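Local coordinates for protein probable intron-encoded endonuclease 1 (Wickerhamomyces canadensis, PDB 6X1J) that cleaves DNA at its recognition sequence as a LAGLIDADG homing endonuclease involved in the homing of a mitochondrial 21S rRNA gene intron, at residues W29-L40 against V75-I83; T137-F145 against F211-I219. All coordinates share one frame; numbering follows the deposited sequence.

Contact 1: W29-L40 against V75-I83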
loop_
_atom_site.group_PDB
_atom_site.type_symbol
_atom_site.label_atom_id
_atom_site.label_comp_id
_atom_site.label_asym_id
_atom_site.label_seq_id
_atom_site.Cartn_x
_atom_site.Cartn_y
_atom_site.Cartn_z
ATOM N N TRP A 29 -2.908 11.667 19.371
ATOM C CA TRP A 29 -2.794 11.790 17.891
ATOM C C TRP A 29 -4.135 12.189 17.274
ATOM O O TRP A 29 -5.146 11.515 17.570
ATOM C CB TRP A 29 -2.293 10.462 17.281
ATOM C CG TRP A 29 -0.850 10.264 17.591
ATOM C CD1 TRP A 29 0.217 10.924 17.045
ATOM C CD2 TRP A 29 -0.335 9.459 18.655
ATOM N NE1 TRP A 29 1.373 10.536 17.665
ATOM C CE2 TRP A 29 1.065 9.654 18.672
ATOM C CE3 TRP A 29 -0.928 8.583 19.568
ATOM C CZ2 TRP A 29 1.894 8.987 19.571
ATOM C CZ3 TRP A 29 -0.111 7.934 20.464
ATOM C CH2 TRP A 29 1.275 8.143 20.470
ATOM N N THR A 30 -4.093 13.130 16.334
ATOM C CA THR A 30 -5.270 13.668 15.599
ATOM C C THR A 30 -5.114 13.430 14.075
ATOM O O THR A 30 -6.031 12.872 13.509
ATOM C CB THR A 30 -5.516 15.128 16.017
ATOM O OG1 THR A 30 -4.397 15.924 15.654
ATOM C CG2 THR A 30 -5.698 15.317 17.506
ATOM N N THR A 31 -4.012 13.814 13.422
ATOM C CA THR A 31 -3.845 13.656 11.937
ATOM C C THR A 31 -2.606 12.796 11.576
ATOM O O THR A 31 -1.612 12.802 12.328
ATOM C CB THR A 31 -3.841 15.034 11.256
ATOM O OG1 THR A 31 -2.714 15.755 11.739
ATOM C CG2 THR A 31 -5.082 15.855 11.551
ATOM N N LEU A 32 -2.630 12.093 10.436
ATOM C CA LEU A 32 -1.421 11.366 9.946
ATOM C C LEU A 32 -0.360 12.414 9.640
ATOM O O LEU A 32 -0.720 13.517 9.259
ATOM C CB LEU A 32 -1.739 10.517 8.712
ATOM C CG LEU A 32 -2.757 9.399 8.960
ATOM C CD1 LEU A 32 -3.029 8.607 7.690
ATOM C CD2 LEU A 32 -2.323 8.490 10.109
ATOM N N SER A 33 0.902 12.087 9.898
ATOM C CA SER A 33 2.071 12.851 9.418
ATOM C C SER A 33 2.025 12.873 7.882
ATOM O O SER A 33 1.339 11.986 7.294
ATOM C CB SER A 33 3.360 12.235 9.948
ATOM O OG SER A 33 3.593 10.943 9.373
ATOM N N LYS A 34 2.748 13.825 7.280
ATOM C CA LYS A 34 3.040 13.868 5.836
ATOM C C LYS A 34 3.552 12.480 5.399
ATOM O O LYS A 34 2.987 11.941 4.404
ATOM C CB LYS A 34 4.058 14.978 5.535
ATOM C CG LYS A 34 4.220 15.334 4.054
ATOM C CD LYS A 34 5.180 16.495 3.783
ATOM C CE LYS A 34 5.178 17.008 2.358
ATOM N NZ LYS A 34 5.915 16.139 1.404
ATOM N N ILE A 35 4.545 11.913 6.122
ATOM C CA ILE A 35 5.160 10.609 5.737
ATOM C C ILE A 35 4.098 9.523 5.745
ATOM O O ILE A 35 4.015 8.735 4.767
ATOM C CB ILE A 35 6.338 10.245 6.640
ATOM C CG1 ILE A 35 7.535 11.154 6.351
ATOM C CG2 ILE A 35 6.665 8.767 6.470
ATOM C CD1 ILE A 35 8.741 10.895 7.228
ATOM N N GLN A 36 3.314 9.461 6.802
ATOM C CA GLN A 36 2.297 8.397 6.948
ATOM C C GLN A 36 1.258 8.541 5.846
ATOM O O GLN A 36 0.797 7.512 5.318
ATOM C CB GLN A 36 1.657 8.496 8.321
ATOM C CG GLN A 36 2.606 8.029 9.409
ATOM C CD GLN A 36 2.206 8.431 10.810
ATOM O OE1 GLN A 36 1.476 9.397 11.044
ATOM N NE2 GLN A 36 2.675 7.636 11.757
ATOM N N GLU A 37 0.904 9.783 5.522
ATOM C CA GLU A 37 -0.220 10.041 4.599
ATOM C C GLU A 37 0.234 9.510 3.240
ATOM O O GLU A 37 -0.546 8.770 2.639
ATOM C CB GLU A 37 -0.590 11.525 4.577
ATOM C CG GLU A 37 -1.774 11.835 3.687
ATOM C CD GLU A 37 -1.889 13.301 3.284
ATOM O OE1 GLU A 37 -1.674 14.160 4.158
ATOM O OE2 GLU A 37 -2.185 13.588 2.090
ATOM N N GLU A 38 1.436 9.911 2.815
ATOM C CA GLU A 38 2.003 9.620 1.465
ATOM C C GLU A 38 2.304 8.134 1.376
ATOM O O GLU A 38 1.975 7.533 0.351
ATOM C CB GLU A 38 3.219 10.492 1.128
ATOM C CG GLU A 38 2.862 11.969 1.048
ATOM C CD GLU A 38 4.035 12.917 0.836
ATOM O OE1 GLU A 38 5.124 12.464 0.412
ATOM O OE2 GLU A 38 3.850 14.119 1.080
ATOM N N THR A 39 2.856 7.535 2.432
ATOM C CA THR A 39 3.023 6.065 2.488
ATOM C C THR A 39 1.650 5.410 2.233
ATOM O O THR A 39 1.534 4.476 1.417
ATOM C CB THR A 39 3.622 5.630 3.837
ATOM O OG1 THR A 39 4.915 6.227 4.005
ATOM C CG2 THR A 39 3.721 4.136 3.896
ATOM N N LEU A 40 0.644 5.868 2.955
ATOM C CA LEU A 40 -0.647 5.158 3.068
ATOM C C LEU A 40 -1.378 5.301 1.723
ATOM O O LEU A 40 -2.127 4.384 1.327
ATOM C CB LEU A 40 -1.460 5.778 4.208
ATOM C CG LEU A 40 -2.891 5.249 4.348
ATOM C CD1 LEU A 40 -2.930 3.734 4.365
ATOM C CD2 LEU A 40 -3.574 5.772 5.592
ATOM N N VAL A 75 4.438 -1.510 9.884
ATOM C CA VAL A 75 4.103 -1.327 11.320
ATOM C C VAL A 75 4.983 -0.239 11.948
ATOM O O VAL A 75 4.402 0.577 12.672
ATOM C CB VAL A 75 4.096 -2.645 12.095
ATOM C CG1 VAL A 75 4.067 -2.406 13.597
ATOM C CG2 VAL A 75 2.901 -3.489 11.698
ATOM N N ARG A 76 6.291 -0.160 11.698
ATOM C CA ARG A 76 7.108 0.952 12.283
ATOM C C ARG A 76 6.597 2.290 11.726
ATOM O O ARG A 76 6.428 3.211 12.547
ATOM C CB ARG A 76 8.618 0.777 12.102
ATOM C CG ARG A 76 9.246 -0.241 13.054
ATOM C CD ARG A 76 10.775 -0.414 13.042
ATOM N NE ARG A 76 11.356 -0.619 11.710
ATOM C CZ ARG A 76 11.469 -1.791 11.043
ATOM N NH1 ARG A 76 11.984 -1.804 9.822
ATOM N NH2 ARG A 76 11.052 -2.938 11.565
ATOM N N VAL A 77 6.262 2.408 10.422
ATOM C CA VAL A 77 5.738 3.701 9.845
ATOM C C VAL A 77 4.468 4.162 10.608
ATOM O O VAL A 77 4.328 5.342 10.921
ATOM C CB VAL A 77 5.458 3.593 8.327
ATOM C CG1 VAL A 77 4.814 4.866 7.795
ATOM C CG2 VAL A 77 6.692 3.269 7.522
ATOM N N PHE A 78 3.529 3.266 10.872
ATOM C CA PHE A 78 2.287 3.529 11.619
ATOM C C PHE A 78 2.400 3.042 13.082
ATOM O O PHE A 78 1.422 2.491 13.632
ATOM C CB PHE A 78 1.154 2.853 10.841
ATOM C CG PHE A 78 1.023 3.382 9.428
ATOM C CD1 PHE A 78 0.412 4.609 9.187
ATOM C CD2 PHE A 78 1.539 2.672 8.347
ATOM C CE1 PHE A 78 0.289 5.096 7.890
ATOM C CE2 PHE A 78 1.412 3.163 7.055
ATOM C CZ PHE A 78 0.799 4.378 6.832
ATOM N N ASP A 79 3.571 3.192 13.698
ATOM C CA ASP A 79 3.885 2.595 15.036
ATOM C C ASP A 79 2.790 2.922 16.085
ATOM O O ASP A 79 2.147 1.960 16.632
ATOM C CB ASP A 79 5.271 3.062 15.492
ATOM C CG ASP A 79 5.779 2.187 16.616
ATOM O OD1 ASP A 79 5.602 0.933 16.506
ATOM O OD2 ASP A 79 6.273 2.761 17.612
ATOM N N GLU A 80 2.518 4.215 16.299
ATOM C CA GLU A 80 1.493 4.732 17.258
ATOM C C GLU A 80 0.200 3.924 17.199
ATOM O O GLU A 80 -0.457 3.850 18.219
ATOM C CB GLU A 80 0.904 6.094 16.873
ATOM C CG GLU A 80 1.887 7.214 16.658
ATOM C CD GLU A 80 2.548 7.281 15.306
ATOM O OE1 GLU A 80 2.202 8.162 14.508
ATOM O OE2 GLU A 80 3.445 6.490 15.091
ATOM N N TYR A 81 -0.253 3.541 16.006
ATOM C CA TYR A 81 -1.657 3.126 15.748
ATOM C C TYR A 81 -1.787 1.616 15.894
ATOM O O TYR A 81 -2.940 1.124 15.764
ATOM C CB TYR A 81 -2.154 3.600 14.365
ATOM C CG TYR A 81 -2.175 5.100 14.192
ATOM C CD1 TYR A 81 -3.255 5.847 14.634
ATOM C CD2 TYR A 81 -1.115 5.780 13.607
ATOM C CE1 TYR A 81 -3.290 7.226 14.497
ATOM C CE2 TYR A 81 -1.113 7.158 13.494
ATOM C CZ TYR A 81 -2.207 7.886 13.945
ATOM O OH TYR A 81 -2.239 9.245 13.847
ATOM N N VAL A 82 -0.653 0.935 16.100
ATOM C CA VAL A 82 -0.506 -0.556 16.096
ATOM C C VAL A 82 -0.002 -1.043 17.466
ATOM O O VAL A 82 1.198 -0.797 17.787
ATOM C CB VAL A 82 0.468 -1.054 15.007
ATOM C CG1 VAL A 82 0.455 -2.578 14.955
ATOM C CG2 VAL A 82 0.151 -0.462 13.643
ATOM N N ILE A 83 -0.874 -1.719 18.213
ATOM C CA ILE A 83 -0.656 -2.081 19.645
ATOM C C ILE A 83 0.197 -3.360 19.688
ATOM O O ILE A 83 1.163 -3.388 20.444
ATOM C CB ILE A 83 -2.027 -2.248 20.348
ATOM C CG1 ILE A 83 -2.672 -0.894 20.634
ATOM C CG2 ILE A 83 -1.935 -3.092 21.611
ATOM C CD1 ILE A 83 -4.074 -0.991 21.177
HETATM O O HOH W 1 0.550 10.034 13.457
#
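Gln36, in the first turn of helix 34-45, spends both hydrogens of its side-chain amide on the C-terminal end of helix 68-77 and the 3-10 turn after it. NE2 donates to Val77 O at 2.9 Å and to Glu80 OE1 at 2.8 Å; both bonds are nearly straight, and both acceptors lie in the plane of the amide. Glu80 OE1 is met on its syn side, with the donor tilted 24° out of the carboxylate plane. The other end of the amide is fixed from its own segment: OE1 accepts from Ser33 N, and Ser33 OG accepts from Gln36 N, a capping box that starts the helix. Cut back to an alanine here, the side chain would lose both N-H groups, which is likely to leave Val77 O and the Glu80 carboxylate without their shared donor and the capping box without one of its two bonds.

Packing is close on the buried side of Phe78, Leu40 and Thr39. The Phe78 ring edge meets Gln36 O, with CZ 3.5 Å away, and CZ also lies 3.7 Å from Leu40 CB. Thr39 CG2 slides past Phe78 CE2, and Val77 CG1 crosses the Thr39 side chain at an angle. Toward the 29-33 loop the contact is more solvent-accessible, with Trp29 and Glu80 partly exposed and a water included. Glu80 CG, anti to the carbonyl carbon (chi1 -55°), lies over one face of the Trp29 indole, 3.3 Å from CE2, in a CH-pi contact; the bend at chi2 (83°) then turns the carboxylate back toward Gln36 NE2. The water donates to Gln36 OE1 and Glu80 OE1 and accepts from Tyr81 OH. With amide and water both directed at Glu80 OE1, the carboxylate's negative charge is likely to be stabilised where helix start meets helix end.

Contact 2: T137-F145 against F211-I219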
loop_
_atom_site.group_PDB
_atom_site.type_symbol
_atom_site.label_atom_id
_atom_site.label_comp_id
_atom_site.label_asym_id
_atom_site.label_seq_id
_atom_site.Cartn_x
_atom_site.Cartn_y
_atom_site.Cartn_z
ATOM N N THR A 137 2.800 11.249 -4.262
ATOM C CA THR A 137 4.216 11.682 -4.379
ATOM C C THR A 137 5.083 10.452 -4.771
ATOM O O THR A 137 4.575 9.324 -4.883
ATOM C CB THR A 137 4.667 12.380 -3.080
ATOM O OG1 THR A 137 4.840 11.385 -2.068
ATOM C CG2 THR A 137 3.664 13.424 -2.613
ATOM N N GLU A 138 6.357 10.666 -5.009
ATOM C CA GLU A 138 7.320 9.551 -5.249
ATOM C C GLU A 138 7.329 8.578 -4.059
ATOM O O GLU A 138 7.368 7.362 -4.346
ATOM C CB GLU A 138 8.742 10.072 -5.467
ATOM C CG GLU A 138 8.891 10.981 -6.668
ATOM C CD GLU A 138 8.750 12.450 -6.331
ATOM O OE1 GLU A 138 8.152 12.773 -5.245
ATOM O OE2 GLU A 138 9.219 13.257 -7.160
ATOM N N ARG A 139 7.169 9.056 -2.799
ATOM C CA ARG A 139 7.072 8.145 -1.639
ATOM C C ARG A 139 5.864 7.225 -1.878
ATOM O O ARG A 139 6.046 5.988 -1.768
ATOM C CB ARG A 139 7.070 8.914 -0.307
ATOM C CG ARG A 139 7.075 8.025 0.937
ATOM C CD ARG A 139 6.980 8.807 2.254
ATOM N NE ARG A 139 8.172 9.598 2.541
ATOM C CZ ARG A 139 9.218 9.173 3.249
ATOM N NH1 ARG A 139 9.235 7.936 3.739
ATOM N NH2 ARG A 139 10.254 9.983 3.415
ATOM N N SER A 140 4.691 7.781 -2.234
ATOM C CA SER A 140 3.452 7.000 -2.520
ATOM C C SER A 140 3.748 5.992 -3.638
ATOM O O SER A 140 3.343 4.806 -3.509
ATOM C CB SER A 140 2.230 7.873 -2.924
ATOM O OG SER A 140 2.035 9.007 -2.081
ATOM N N LEU A 141 4.396 6.447 -4.707
ATOM C CA LEU A 141 4.715 5.563 -5.881
ATOM C C LEU A 141 5.525 4.344 -5.431
ATOM O O LEU A 141 5.241 3.238 -5.944
ATOM C CB LEU A 141 5.540 6.311 -6.925
ATOM C CG LEU A 141 4.782 7.239 -7.867
ATOM C CD1 LEU A 141 5.768 7.830 -8.852
ATOM C CD2 LEU A 141 3.676 6.498 -8.591
ATOM N N ALA A 142 6.484 4.534 -4.510
ATOM C CA ALA A 142 7.396 3.454 -4.040
ATOM C C ALA A 142 6.590 2.396 -3.308
ATOM O O ALA A 142 6.820 1.196 -3.529
ATOM C CB ALA A 142 8.490 3.990 -3.145
ATOM N N TYR A 143 5.702 2.826 -2.433
ATOM C CA TYR A 143 4.851 1.902 -1.642
ATOM C C TYR A 143 3.890 1.168 -2.580
ATOM O O TYR A 143 3.720 -0.038 -2.424
ATOM C CB TYR A 143 4.269 2.646 -0.426
ATOM C CG TYR A 143 5.299 2.846 0.662
ATOM C CD1 TYR A 143 5.614 1.829 1.564
ATOM C CD2 TYR A 143 6.062 4.005 0.727
ATOM C CE1 TYR A 143 6.615 1.976 2.533
ATOM C CE2 TYR A 143 7.072 4.166 1.680
ATOM C CZ TYR A 143 7.355 3.150 2.577
ATOM O OH TYR A 143 8.338 3.344 3.513
ATOM N N TRP A 144 3.259 1.871 -3.522
ATOM C CA TRP A 144 2.371 1.255 -4.532
ATOM C C TRP A 144 3.173 0.179 -5.253
ATOM O O TRP A 144 2.692 -0.937 -5.408
ATOM C CB TRP A 144 1.929 2.314 -5.504
ATOM C CG TRP A 144 0.915 1.878 -6.497
ATOM C CD1 TRP A 144 0.137 0.757 -6.491
ATOM C CD2 TRP A 144 0.453 2.699 -7.572
ATOM N NE1 TRP A 144 -0.744 0.807 -7.536
ATOM C CE2 TRP A 144 -0.564 1.984 -8.217
ATOM C CE3 TRP A 144 0.836 3.959 -8.058
ATOM C CZ2 TRP A 144 -1.230 2.505 -9.333
ATOM C CZ3 TRP A 144 0.213 4.457 -9.178
ATOM C CH2 TRP A 144 -0.815 3.740 -9.793
ATOM N N PHE A 145 4.391 0.509 -5.627
ATOM C CA PHE A 145 5.261 -0.434 -6.375
ATOM C C PHE A 145 5.688 -1.629 -5.493
ATOM O O PHE A 145 5.652 -2.786 -5.959
ATOM C CB PHE A 145 6.443 0.316 -7.013
ATOM C CG PHE A 145 7.243 -0.593 -7.923
ATOM C CD1 PHE A 145 6.783 -0.906 -9.191
ATOM C CD2 PHE A 145 8.383 -1.229 -7.463
ATOM C CE1 PHE A 145 7.443 -1.836 -9.980
ATOM C CE2 PHE A 145 9.054 -2.144 -8.264
ATOM C CZ PHE A 145 8.583 -2.445 -9.517
ATOM N N PHE A 211 12.079 6.072 -13.483
ATOM C CA PHE A 211 11.233 5.437 -12.444
ATOM C C PHE A 211 12.126 5.055 -11.269
ATOM O O PHE A 211 11.926 5.507 -10.134
ATOM C CB PHE A 211 10.511 4.225 -12.999
ATOM C CG PHE A 211 9.460 3.676 -12.079
ATOM C CD1 PHE A 211 8.215 4.276 -11.991
ATOM C CD2 PHE A 211 9.712 2.565 -11.305
ATOM C CE1 PHE A 211 7.222 3.747 -11.176
ATOM C CE2 PHE A 211 8.731 2.053 -10.463
ATOM C CZ PHE A 211 7.480 2.625 -10.424
ATOM N N TYR A 212 13.221 4.379 -11.575
ATOM C CA TYR A 212 14.221 3.987 -10.557
ATOM C C TYR A 212 14.580 5.219 -9.727
ATOM O O TYR A 212 14.530 5.119 -8.520
ATOM C CB TYR A 212 15.448 3.366 -11.221
ATOM C CG TYR A 212 16.539 2.871 -10.298
ATOM C CD1 TYR A 212 16.532 1.569 -9.815
ATOM C CD2 TYR A 212 17.616 3.680 -9.969
ATOM C CE1 TYR A 212 17.560 1.092 -9.013
ATOM C CE2 TYR A 212 18.633 3.235 -9.142
ATOM C CZ TYR A 212 18.599 1.940 -8.651
ATOM O OH TYR A 212 19.611 1.495 -7.853
ATOM N N ASN A 213 14.981 6.313 -10.360
ATOM C CA ASN A 213 15.551 7.489 -9.654
ATOM C C ASN A 213 14.470 8.184 -8.823
ATOM O O ASN A 213 14.872 8.918 -7.879
ATOM C CB ASN A 213 16.240 8.482 -10.595
ATOM C CG ASN A 213 17.604 7.996 -11.033
ATOM O OD1 ASN A 213 18.359 7.504 -10.213
ATOM N ND2 ASN A 213 17.912 8.085 -12.318
ATOM N N LEU A 214 13.184 7.983 -9.162
ATOM C CA LEU A 214 12.034 8.509 -8.378
ATOM C C LEU A 214 11.799 7.630 -7.155
ATOM O O LEU A 214 11.532 8.202 -6.085
ATOM C CB LEU A 214 10.733 8.518 -9.193
ATOM C CG LEU A 214 10.678 9.413 -10.427
ATOM C CD1 LEU A 214 9.371 9.167 -11.156
ATOM C CD2 LEU A 214 10.828 10.890 -10.081
ATOM N N VAL A 215 11.756 6.309 -7.327
ATOM C CA VAL A 215 11.266 5.404 -6.247
ATOM C C VAL A 215 12.427 4.732 -5.497
ATOM O O VAL A 215 12.199 4.386 -4.328
ATOM C CB VAL A 215 10.237 4.369 -6.733
ATOM C CG1 VAL A 215 9.175 5.005 -7.615
ATOM C CG2 VAL A 215 10.845 3.167 -7.437
ATOM N N ASN A 216 13.590 4.497 -6.106
ATOM C CA ASN A 216 14.660 3.667 -5.464
ATOM C C ASN A 216 15.003 4.216 -4.069
ATOM O O ASN A 216 15.203 3.433 -3.142
ATOM C CB ASN A 216 15.923 3.467 -6.321
ATOM C CG ASN A 216 16.902 2.584 -5.564
ATOM O OD1 ASN A 216 16.544 1.450 -5.215
ATOM N ND2 ASN A 216 18.071 3.127 -5.214
ATOM N N PRO A 217 15.060 5.550 -3.830
ATOM C CA PRO A 217 15.398 6.060 -2.501
ATOM C C PRO A 217 14.488 5.557 -1.380
ATOM O O PRO A 217 14.949 5.534 -0.278
ATOM C CB PRO A 217 15.232 7.574 -2.644
ATOM C CG PRO A 217 15.518 7.823 -4.120
ATOM C CD PRO A 217 14.877 6.635 -4.810
ATOM N N TYR A 218 13.264 5.115 -1.683
ATOM C CA TYR A 218 12.266 4.679 -0.666
ATOM C C TYR A 218 12.210 3.147 -0.530
ATOM O O TYR A 218 11.571 2.584 0.439
ATOM C CB TYR A 218 10.895 5.271 -1.041
ATOM C CG TYR A 218 10.837 6.790 -1.022
ATOM C CD1 TYR A 218 10.841 7.479 0.176
ATOM C CD2 TYR A 218 10.843 7.553 -2.189
ATOM C CE1 TYR A 218 10.793 8.869 0.222
ATOM C CE2 TYR A 218 10.816 8.950 -2.168
ATOM C CZ TYR A 218 10.778 9.616 -0.946
ATOM O OH TYR A 218 10.730 10.980 -0.838
ATOM N N ILE A 219 12.791 2.420 -1.480
ATOM C CA ILE A 219 12.630 0.933 -1.525
ATOM C C ILE A 219 13.523 0.318 -0.441
ATOM O O ILE A 219 14.721 0.554 -0.482
ATOM C CB ILE A 219 12.997 0.374 -2.902
ATOM C CG1 ILE A 219 12.160 0.986 -4.029
ATOM C CG2 ILE A 219 12.893 -1.139 -2.874
ATOM C CD1 ILE A 219 10.721 0.548 -4.030
HETATM O O HOH W 2 8.532 11.843 -2.459
HETATM O O HOH W 3 10.933 12.115 1.815
HETATM O O HOH W 4 10.724 4.077 2.395
#
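Helix 138-148 of this LAGLIDADG endonuclease, which leads to the potassium-binding residues Asp147 and Asp148, packs across helix 208-215 and the 3-10 turn after it. The short helical segments cross at -106° with their axes 9.4 Å apart. Ala142 brings only a methyl to the crossing, consistent with the short backbone approach to Val215, 4.9 Å between CA atoms; its CB sits 3.4 Å from Tyr218 CB and 4.0 Å from Val215 CB. Toward the buried end, the edge of Phe211 points at the face of Phe145, a T-shaped pair with CE2 3.8 Å from Phe145 CD1. Leu141 CB also meets Val215 CG1.

At the more open end, Arg139 CA stands over the centre of the Tyr218 ring in a CH-pi contact. The arginine chain runs on past the ring and bends at chi3, turning the guanidinium steeply to it (66°), so that the edge of Tyr218 meets the guanidinium face, CE1 3.4 Å from NH2. One water joins Tyr218 OH to Glu138 OE1 and Arg139 N, and a second joins it to Arg139 NH2. Leu163 touches both Phe145 and Phe211, so the crossing closes over strand 163-165, as in the αββαββα fold of LAGLIDADG enzymes, whose helices cover one sheet face.

How the contacts relate
From the N terminus, the chain passes through 29-40 into helix 34-45, then strands 49-51 and 60-65 and helix 68-77, and contact 1 closes this first loop at 75-83. Contact 2 opens at 137-145 and closes a longer excursion, through strands 149-151 and 163-165, helix 172-186 and strands 191-195 and 198-203, returning with helix 208-215 at 211-219. The two follow in series, neither nested nor crossed, each bringing back a helix associated with one of the two four-stranded sheets. They meet where helices 34-45 and 138-148 adjoin: Glu38 OE1 and Glu38 O probably hydrogen-bond to Thr137 OG1 and Ser140 OG, and Thr39 packs against Arg139 and Tyr143. This pairing of LAGLIDADG helices joins the monomer's two halves.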